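Local coordinates for E2A dna-binding protein (Human adenovirus 5, PDB 2WB0) that binds single-stranded DNA and, by forming multimers, unwinds the template without ATP during the elongation phase of viral strand-displacement replication, at residues 222-227 with 292-297. Sequence-based numbering, arbitrary orientation.
With ZN (zinc ion), chain C.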
loop_
_atom_site.group_PDB
_atom_site.type_symbol
_atom_site.label_atom_id
_atom_site.label_comp_id
_atom_site.label_asym_id
_atom_site.label_seq_id
_atom_site.Cartn_x
_atom_site.Cartn_y
_atom_site.Cartn_z
ATOM N N ARG A 222 -3.957 4.636 -2.972
ATOM C CA ARG A 222 -3.459 5.831 -3.659
ATOM C C ARG A 222 -1.994 6.030 -3.462
ATOM O O ARG A 222 -1.479 5.903 -2.344
ATOM C CB ARG A 222 -4.152 7.102 -3.108
ATOM C CG ARG A 222 -5.685 6.922 -3.058
ATOM C CD ARG A 222 -6.434 8.237 -2.732
ATOM N NE ARG A 222 -6.103 8.909 -1.471
ATOM C CZ ARG A 222 -6.956 9.128 -0.473
ATOM N NH1 ARG A 222 -8.202 8.573 -0.454
ATOM N NH2 ARG A 222 -6.509 9.830 0.587
ATOM N N CYS A 223 -1.311 6.323 -4.552
ATOM C CA CYS A 223 0.073 6.744 -4.477
ATOM C C CYS A 223 -0.003 8.288 -4.692
ATOM O O CYS A 223 -1.042 8.867 -4.478
ATOM C CB CYS A 223 0.950 6.028 -5.486
ATOM S SG CYS A 223 0.471 6.387 -7.214
ATOM N N GLU A 224 1.079 8.954 -5.076
ATOM C CA GLU A 224 1.025 10.406 -5.326
ATOM C C GLU A 224 0.204 10.699 -6.545
ATOM O O GLU A 224 -0.523 11.706 -6.584
ATOM C CB GLU A 224 2.443 10.915 -5.598
ATOM C CG GLU A 224 3.318 10.709 -4.377
ATOM C CD GLU A 224 4.780 11.254 -4.537
ATOM O OE1 GLU A 224 4.993 12.235 -5.327
ATOM O OE2 GLU A 224 5.697 10.659 -3.871
ATOM N N CYS A 225 0.267 9.783 -7.539
ATOM C CA CYS A 225 -0.391 10.027 -8.811
ATOM C C CYS A 225 -1.905 10.179 -8.724
ATOM O O CYS A 225 -2.464 10.959 -9.493
ATOM C CB CYS A 225 -0.042 8.925 -9.852
ATOM S SG CYS A 225 1.759 8.614 -10.003
ATOM N N ASN A 226 -2.583 9.391 -7.873
ATOM C CA ASN A 226 -4.007 9.562 -7.693
ATOM C C ASN A 226 -4.364 9.938 -6.269
ATOM O O ASN A 226 -5.399 9.493 -5.759
ATOM C CB ASN A 226 -4.784 8.279 -8.105
ATOM C CG ASN A 226 -4.285 7.026 -7.367
ATOM O OD1 ASN A 226 -3.255 7.029 -6.704
ATOM N ND2 ASN A 226 -4.999 5.946 -7.549
ATOM N N SER A 227 -3.513 10.691 -5.613
ATOM C CA SER A 227 -3.851 11.059 -4.211
ATOM C C SER A 227 -5.065 12.008 -4.180
ATOM O O SER A 227 -5.813 11.998 -3.185
ATOM C CB SER A 227 -2.685 11.653 -3.400
ATOM O OG SER A 227 -2.220 12.762 -4.133
ATOM N N PRO A 292 1.927 9.712 -15.483
ATOM C CA PRO A 292 2.585 10.047 -14.203
ATOM C C PRO A 292 3.248 8.813 -13.580
ATOM O O PRO A 292 2.816 7.680 -13.848
ATOM C CB PRO A 292 1.414 10.475 -13.338
ATOM C CG PRO A 292 0.228 9.549 -13.851
ATOM C CD PRO A 292 0.462 9.499 -15.335
ATOM N N ASN A 293 4.291 9.023 -12.768
ATOM C CA ASN A 293 4.842 7.962 -11.921
ATOM C C ASN A 293 5.455 8.646 -10.711
ATOM O O ASN A 293 5.774 9.823 -10.785
ATOM C CB ASN A 293 5.880 7.091 -12.611
ATOM C CG ASN A 293 7.169 7.834 -12.906
ATOM O OD1 ASN A 293 7.315 8.441 -13.967
ATOM N ND2 ASN A 293 8.110 7.769 -11.989
ATOM N N CYS A 294 5.507 7.965 -9.569
ATOM C CA CYS A 294 6.007 8.647 -8.402
ATOM C C CYS A 294 6.919 7.687 -7.638
ATOM O O CYS A 294 6.963 6.517 -7.995
ATOM C CB CYS A 294 4.865 9.150 -7.591
ATOM S SG CYS A 294 3.914 7.778 -6.803
ATOM N N ASP A 295 7.564 8.156 -6.573
ATOM C CA ASP A 295 8.512 7.324 -5.836
ATOM C C ASP A 295 7.843 6.666 -4.570
ATOM O O ASP A 295 8.543 6.190 -3.657
ATOM C CB ASP A 295 9.726 8.186 -5.437
ATOM C CG ASP A 295 9.347 9.412 -4.522
ATOM O OD1 ASP A 295 8.204 9.468 -3.938
ATOM O OD2 ASP A 295 10.203 10.346 -4.344
ATOM N N PHE A 296 6.499 6.621 -4.517
ATOM C CA PHE A 296 5.843 5.975 -3.384
ATOM C C PHE A 296 6.414 4.559 -3.147
ATOM O O PHE A 296 6.503 3.746 -4.095
ATOM C CB PHE A 296 4.343 5.936 -3.709
ATOM C CG PHE A 296 3.448 5.371 -2.592
ATOM C CD1 PHE A 296 2.788 6.231 -1.704
ATOM C CD2 PHE A 296 3.197 4.001 -2.517
ATOM C CE1 PHE A 296 1.941 5.690 -0.667
ATOM C CE2 PHE A 296 2.300 3.417 -1.496
ATOM C CZ PHE A 296 1.696 4.243 -0.573
ATOM N N LYS A 297 6.762 4.190 -1.911
ATOM C CA LYS A 297 7.307 2.817 -1.678
ATOM C C LYS A 297 7.213 2.488 -0.192
ATOM O O LYS A 297 7.819 3.165 0.668
ATOM C CB LYS A 297 8.748 2.613 -2.155
ATOM C CG LYS A 297 9.301 1.152 -2.083
ATOM C CD LYS A 297 10.852 1.137 -2.192
ATOM C CE LYS A 297 11.413 -0.190 -2.770
ATOM N NZ LYS A 297 12.805 -0.663 -2.217
HETATM ZN ZN ZN C . 2.422 7.027 -8.404
HETATM O O HOH W 1 7.536 11.061 -6.760
HETATM O O HOH W 2 5.843 12.455 -8.649
#
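Cys-223 and Cys-225 reach a zinc ion from one loop and Cys-294 from the other, the SG of Cys-294 lying 2.3 Å from ZN. Cysteine suits the place because its short side chain ends in a soft thiolate that binds zinc tightly. SG of Cys-223 and of Cys-294 both stand between backbone N and carbonyl carbon (chi1 63° and 69°), whereas that of Cys-225 lies anti to its carbonyl carbon. Backbone amides also point weakly at the sulfurs: the N-H groups of Glu-224 and Phe-296 at the SG of Cys-294, the first 3.5 Å long from Glu-224 N, and that of Cys-225 at the SG of Cys-223; such donors probably spread some of the thiolate charge. Cys-277 completes the four-cysteine site of the second zinc-binding module, in which a Cys-X-Cys pair, its second cysteine in a type I turn from Glu-224 to Ser-227, meets a single cysteine distant in sequence. Asn-226 ties that turn back to the residue before it, its short amide placing OD1 3.0 Å from the N of Cys-223 to accept that N-H. Beside the metal, the flat apolar ring of Phe-296 covers CA of Cys-223 with one face, a CH-pi contact 4.3 Å from the centroid, and also packs on Thr-66, Met-70 and Arg-73 of helix 64-83. Glu-224 has a chain long enough to pass CB of Cys-294 and reach Lys-65; its OE2 comes 2.8 Å from OD1 of Asp-295, carboxylate planes 76° apart. Both oxygens are acceptors, not bonded to each other, and Lys-65 probably offsets their repulsion through salt bridges to both, while a water links OE1 of Glu-224 to the amide of Asp-295. Pro-292 sets an apolar ring against sulfur, its CB 3.8 Å from the SG of Cys-225.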